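Local coordinates for metallo-beta-lactamase domain-containing protein 1 (Thermotoga maritima, PDB 1ZTC) that is probably a metal-dependent hydrolase of the metallo-beta-lactamase fold, predicted to act as an endoribonuclease, and holds two nickel ions in its active site, at residues 77-89 against 117-129. Numbering follows the deposited sequence.
Sequences VLFTHVHLDHIFN and GRIYSKVISSWKN. With NI (nickel (II) ion), chain F; NI (nickel (II) ion), chain E.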
loop_
_atom_site.group_PDB
_atom_site.type_symbol
_atom_site.label_atom_id
_atom_site.label_comp_id
_atom_site.label_asym_id
_atom_site.label_seq_id
_atom_site.Cartn_x
_atom_site.Cartn_y
_atom_site.Cartn_z
ATOM N N VAL A 77 -13.893 -12.573 21.542
ATOM C CA VAL A 77 -12.782 -12.078 20.735
ATOM C C VAL A 77 -11.486 -12.329 21.477
ATOM O O VAL A 77 -11.335 -11.899 22.629
ATOM C CB VAL A 77 -12.915 -10.564 20.418
ATOM C CG1 VAL A 77 -11.691 -10.053 19.655
ATOM C CG2 VAL A 77 -14.173 -10.315 19.615
ATOM N N LEU A 78 -10.580 -13.056 20.831
ATOM C CA LEU A 78 -9.277 -13.369 21.413
ATOM C C LEU A 78 -8.165 -12.651 20.646
ATOM O O LEU A 78 -8.241 -12.478 19.419
ATOM C CB LEU A 78 -9.036 -14.878 21.422
ATOM C CG LEU A 78 -10.090 -15.711 22.155
ATOM C CD1 LEU A 78 -11.240 -16.087 21.244
ATOM C CD2 LEU A 78 -9.467 -16.964 22.708
ATOM N N PHE A 79 -7.145 -12.232 21.385
ATOM C CA PHE A 79 -6.003 -11.542 20.813
ATOM C C PHE A 79 -4.730 -12.348 20.963
ATOM O O PHE A 79 -4.366 -12.756 22.062
ATOM C CB PHE A 79 -5.761 -10.193 21.500
ATOM C CG PHE A 79 -6.955 -9.273 21.524
ATOM C CD1 PHE A 79 -7.597 -8.906 20.344
ATOM C CD2 PHE A 79 -7.387 -8.715 22.724
ATOM C CE1 PHE A 79 -8.680 -8.039 20.358
ATOM C CE2 PHE A 79 -8.466 -7.858 22.748
ATOM C CZ PHE A 79 -9.113 -7.505 21.548
ATOM N N THR A 80 -4.015 -12.538 19.863
ATOM C CA THR A 80 -2.653 -13.029 19.955
ATOM C C THR A 80 -1.827 -12.052 20.770
ATOM O O THR A 80 -1.096 -12.445 21.664
ATOM C CB THR A 80 -2.023 -13.262 18.582
ATOM O OG1 THR A 80 -2.011 -12.052 17.821
ATOM C CG2 THR A 80 -2.791 -14.351 17.855
ATOM N N HIS A 81 -1.981 -10.762 20.487
ATOM C CA HIS A 81 -1.309 -9.761 21.263
ATOM C C HIS A 81 -1.867 -8.369 21.012
ATOM O O HIS A 81 -2.633 -8.159 20.078
ATOM C CB HIS A 81 0.186 -9.796 20.963
ATOM C CG HIS A 81 0.547 -9.411 19.568
ATOM N ND1 HIS A 81 0.052 -10.060 18.459
ATOM C CD2 HIS A 81 1.406 -8.474 19.109
ATOM C CE1 HIS A 81 0.596 -9.544 17.380
ATOM N NE2 HIS A 81 1.408 -8.574 17.747
ATOM N N VAL A 82 -1.411 -7.412 21.814
ATOM C CA VAL A 82 -1.955 -6.075 21.812
ATOM C C VAL A 82 -1.126 -5.171 20.919
ATOM O O VAL A 82 -0.325 -4.387 21.390
ATOM C CB VAL A 82 -2.046 -5.560 23.258
ATOM C CG1 VAL A 82 -2.615 -4.113 23.268
ATOM C CG2 VAL A 82 -2.911 -6.500 24.032
ATOM N N HIS A 83 -1.278 -5.365 19.608
ATOM C CA HIS A 83 -0.729 -4.495 18.601
ATOM C C HIS A 83 -1.909 -4.064 17.773
ATOM O O HIS A 83 -2.794 -4.881 17.431
ATOM C CB HIS A 83 0.368 -5.148 17.728
ATOM C CG HIS A 83 1.715 -5.214 18.396
ATOM N ND1 HIS A 83 2.802 -5.863 17.839
ATOM C CD2 HIS A 83 2.137 -4.762 19.607
ATOM C CE1 HIS A 83 3.833 -5.793 18.670
ATOM N NE2 HIS A 83 3.455 -5.130 19.747
ATOM N N LEU A 84 -1.915 -2.787 17.434
ATOM C CA LEU A 84 -3.064 -2.140 16.822
ATOM C C LEU A 84 -3.590 -2.817 15.550
ATOM O O LEU A 84 -4.792 -2.859 15.304
ATOM C CB LEU A 84 -2.675 -0.696 16.478
ATOM C CG LEU A 84 -3.811 0.310 16.441
ATOM C CD1 LEU A 84 -4.594 0.335 17.744
ATOM C CD2 LEU A 84 -3.182 1.685 16.112
ATOM N N ASP A 85 -2.671 -3.319 14.730
ATOM C CA ASP A 85 -3.041 -3.972 13.454
ATOM C C ASP A 85 -3.785 -5.317 13.655
ATOM O O ASP A 85 -4.437 -5.841 12.731
ATOM C CB ASP A 85 -1.801 -4.131 12.556
ATOM C CG ASP A 85 -0.695 -4.961 13.206
ATOM O OD1 ASP A 85 -0.334 -4.723 14.392
ATOM O OD2 ASP A 85 -0.216 -5.882 12.534
ATOM N N HIS A 86 -3.745 -5.818 14.886
ATOM C CA HIS A 86 -4.491 -7.014 15.307
ATOM C C HIS A 86 -5.792 -6.718 16.090
ATOM O O HIS A 86 -6.752 -7.502 16.053
ATOM C CB HIS A 86 -3.553 -7.868 16.193
ATOM C CG HIS A 86 -2.426 -8.485 15.436
ATOM N ND1 HIS A 86 -2.353 -9.840 15.198
ATOM C CD2 HIS A 86 -1.353 -7.931 14.818
ATOM C CE1 HIS A 86 -1.272 -10.097 14.481
ATOM N NE2 HIS A 86 -0.664 -8.956 14.219
ATOM N N ILE A 87 -5.808 -5.623 16.838
ATOM C CA ILE A 87 -6.869 -5.369 17.794
ATOM C C ILE A 87 -7.841 -4.240 17.444
ATOM O O ILE A 87 -8.884 -4.111 18.092
ATOM C CB ILE A 87 -6.295 -5.060 19.193
ATOM C CG1 ILE A 87 -5.536 -3.708 19.189
ATOM C CG2 ILE A 87 -5.415 -6.197 19.662
ATOM C CD1 ILE A 87 -5.036 -3.272 20.502
ATOM N N PHE A 88 -7.484 -3.377 16.510
ATOM C CA PHE A 88 -8.257 -2.143 16.314
ATOM C C PHE A 88 -9.764 -2.398 16.152
ATOM O O PHE A 88 -10.607 -1.711 16.778
ATOM C CB PHE A 88 -7.789 -1.368 15.085
ATOM C CG PHE A 88 -8.610 -0.150 14.840
ATOM C CD1 PHE A 88 -8.316 1.026 15.488
ATOM C CD2 PHE A 88 -9.738 -0.204 14.026
ATOM C CE1 PHE A 88 -9.125 2.148 15.345
ATOM C CE2 PHE A 88 -10.551 0.919 13.874
ATOM C CZ PHE A 88 -10.225 2.093 14.523
ATOM N N ASN A 89 -10.094 -3.378 15.324
ATOM C CA ASN A 89 -11.499 -3.671 14.983
ATOM C C ASN A 89 -12.304 -4.209 16.159
ATOM O O ASN A 89 -13.522 -4.354 16.055
ATOM C CB ASN A 89 -11.612 -4.630 13.764
ATOM C CG ASN A 89 -11.165 -3.999 12.475
ATOM O OD1 ASN A 89 -11.159 -2.789 12.352
ATOM N ND2 ASN A 89 -10.833 -4.827 11.470
ATOM N N GLY A 117 -0.252 6.314 21.559
ATOM C CA GLY A 117 -0.681 5.911 22.893
ATOM C C GLY A 117 -2.155 6.199 23.128
ATOM O O GLY A 117 -2.858 5.401 23.736
ATOM N N ARG A 118 -2.623 7.335 22.612
ATOM C CA ARG A 118 -4.019 7.688 22.676
ATOM C C ARG A 118 -4.891 6.669 21.982
ATOM O O ARG A 118 -5.950 6.319 22.493
ATOM C CB ARG A 118 -4.280 9.059 22.045
ATOM C CG ARG A 118 -5.727 9.576 22.244
ATOM C CD ARG A 118 -6.077 10.018 23.681
ATOM N NE ARG A 118 -5.228 11.148 24.067
ATOM C CZ ARG A 118 -5.426 12.393 23.670
ATOM N NH1 ARG A 118 -6.461 12.697 22.886
ATOM N NH2 ARG A 118 -4.547 13.314 23.997
ATOM N N ILE A 119 -4.471 6.222 20.800
ATOM C CA ILE A 119 -5.296 5.303 20.030
ATOM C C ILE A 119 -5.346 3.934 20.758
ATOM O O ILE A 119 -6.409 3.344 20.939
ATOM C CB ILE A 119 -4.778 5.164 18.525
ATOM C CG1 ILE A 119 -4.848 6.506 17.788
ATOM C CG2 ILE A 119 -5.599 4.130 17.799
ATOM C CD1 ILE A 119 -6.256 7.070 17.662
ATOM N N TYR A 120 -4.196 3.451 21.224
ATOM C CA TYR A 120 -4.166 2.210 22.036
ATOM C C TYR A 120 -5.070 2.301 23.257
ATOM O O TYR A 120 -5.856 1.403 23.548
ATOM C CB TYR A 120 -2.722 1.896 22.482
ATOM C CG TYR A 120 -1.940 1.054 21.479
ATOM C CD1 TYR A 120 -1.249 1.643 20.424
ATOM C CD2 TYR A 120 -1.907 -0.346 21.586
ATOM C CE1 TYR A 120 -0.543 0.865 19.495
ATOM C CE2 TYR A 120 -1.207 -1.133 20.658
ATOM C CZ TYR A 120 -0.523 -0.533 19.641
ATOM O OH TYR A 120 0.158 -1.320 18.745
ATOM N N SER A 121 -4.986 3.411 23.958
ATOM C CA SER A 121 -5.779 3.579 25.161
ATOM C C SER A 121 -7.262 3.560 24.897
ATOM O O SER A 121 -8.007 2.961 25.666
ATOM C CB SER A 121 -5.450 4.892 25.833
ATOM O OG SER A 121 -4.092 4.862 26.182
ATOM N N LYS A 122 -7.690 4.237 23.826
ATOM C CA LYS A 122 -9.100 4.245 23.469
ATOM C C LYS A 122 -9.587 2.851 23.088
ATOM O O LYS A 122 -10.642 2.443 23.496
ATOM C CB LYS A 122 -9.354 5.250 22.360
ATOM C CG LYS A 122 -9.198 6.691 22.894
ATOM C CD LYS A 122 -9.113 7.717 21.726
ATOM C CE LYS A 122 -10.341 8.604 21.617
ATOM N NZ LYS A 122 -10.869 9.070 22.934
ATOM N N VAL A 123 -8.821 2.129 22.299
ATOM C CA VAL A 123 -9.212 0.766 21.920
ATOM C C VAL A 123 -9.331 -0.125 23.150
ATOM O O VAL A 123 -10.353 -0.746 23.388
ATOM C CB VAL A 123 -8.187 0.129 20.938
ATOM C CG1 VAL A 123 -8.526 -1.341 20.679
ATOM C CG2 VAL A 123 -8.171 0.889 19.642
ATOM N N ILE A 124 -8.279 -0.147 23.955
ATOM C CA ILE A 124 -8.219 -0.997 25.140
ATOM C C ILE A 124 -9.334 -0.672 26.116
ATOM O O ILE A 124 -9.930 -1.572 26.672
ATOM C CB ILE A 124 -6.864 -0.871 25.842
ATOM C CG1 ILE A 124 -5.777 -1.524 24.996
ATOM C CG2 ILE A 124 -6.888 -1.460 27.279
ATOM C CD1 ILE A 124 -4.376 -1.073 25.346
ATOM N N SER A 125 -9.638 0.621 26.283
ATOM C CA SER A 125 -10.735 1.056 27.143
ATOM C C SER A 125 -12.111 0.604 26.699
ATOM O O SER A 125 -13.033 0.620 27.492
ATOM C CB SER A 125 -10.769 2.584 27.216
ATOM O OG SER A 125 -9.660 3.014 27.959
ATOM N N SER A 126 -12.265 0.264 25.429
ATOM C CA SER A 126 -13.545 -0.154 24.916
ATOM C C SER A 126 -13.902 -1.578 25.333
ATOM O O SER A 126 -15.056 -1.974 25.205
ATOM C CB SER A 126 -13.562 -0.025 23.379
ATOM O OG SER A 126 -12.874 -1.094 22.722
ATOM N N TRP A 127 -12.925 -2.345 25.826
ATOM C CA TRP A 127 -13.171 -3.738 26.219
ATOM C C TRP A 127 -13.815 -3.765 27.592
ATOM O O TRP A 127 -13.125 -3.616 28.602
ATOM C CB TRP A 127 -11.887 -4.543 26.278
ATOM C CG TRP A 127 -11.055 -4.451 25.037
ATOM C CD1 TRP A 127 -11.481 -4.122 23.779
ATOM C CD2 TRP A 127 -9.658 -4.692 24.943
ATOM N NE1 TRP A 127 -10.418 -4.145 22.892
ATOM C CE2 TRP A 127 -9.284 -4.487 23.585
ATOM C CE3 TRP A 127 -8.672 -5.051 25.874
ATOM C CZ2 TRP A 127 -7.961 -4.612 23.145
ATOM C CZ3 TRP A 127 -7.358 -5.193 25.435
ATOM C CH2 TRP A 127 -7.018 -4.980 24.081
ATOM N N LYS A 128 -15.125 -3.966 27.638
ATOM C CA LYS A 128 -15.834 -3.906 28.922
ATOM C C LYS A 128 -15.769 -5.237 29.689
ATOM O O LYS A 128 -15.674 -5.233 30.887
ATOM C CB LYS A 128 -17.276 -3.423 28.727
ATOM C CG LYS A 128 -17.411 -2.045 28.015
ATOM C CD LYS A 128 -16.603 -0.909 28.707
ATOM C CE LYS A 128 -16.503 0.349 27.815
ATOM N NZ LYS A 128 -15.574 1.413 28.340
ATOM N N ASN A 129 -15.780 -6.366 28.992
ATOM C CA ASN A 129 -15.645 -7.659 29.646
ATOM C C ASN A 129 -14.424 -8.348 29.100
ATOM O O ASN A 129 -14.343 -8.660 27.887
ATOM C CB ASN A 129 -16.880 -8.513 29.423
ATOM C CG ASN A 129 -18.120 -7.867 29.988
ATOM O OD1 ASN A 129 -18.925 -7.308 29.248
ATOM N ND2 ASN A 129 -18.258 -7.901 31.308
HETATM NI NI NI F . 2.849 -7.587 16.491
HETATM NI NI NI E . 1.267 -8.196 13.361
HETATM O O HOH W 1 3.049 -6.432 12.723
HETATM O O HOH W 2 1.609 -6.441 15.096
HETATM O O HOH W 3 4.273 -6.492 14.856
#
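The HxHxDH metal-binding loop of the metallo-beta-lactamase superfamily, H81 to H86, is backed by helix 114-125, whose Y120 points its hydroxyl at the loop backbone. There, at the start of the short helix 84-87, L84 N donates to Y120 OH at 2.9 Å with an N-H...O angle of 153°. V82 O and H83 CA lie at the edge of the tyrosine ring, near its plane; L84 CD1 stands over one face, while the nearer L84 CB is 3.8 Å from Y120 CZ. Away from the ring, L84 CD2 meets I119 CG2 at 3.8 Å. V123 CG1, anti to the backbone N (chi1 174°), is sent to I87 CD1, and CG2 faces L84 and F88. Further along 117-129, the W127 indole takes F79 CE2 over one face, CE2 to CZ2 3.3 Å, with the ring planes 34° apart; V123 O and I124 CA cover the other. I87 CD1 comes to the indole edge, and NE1 is hydrogen-bonded to S90. H81 NE2 and H83 ND1 bind one nickel at 2.1 and 2.2 Å, H86 NE2 the other; H152, D174, H211 and waters add ligands, water 2 bridging the ions. D85 OD2 stands 2.9 Å from the second nickel, longer than the histidine bonds. H83 CA is 3.3 Å from Y120 OH. The apolar side of an amphipathic helix (I119, Y120, V123) behind the HxHxDH loop that binds two nickel ions fits the αββα metallo-beta-lactamase fold.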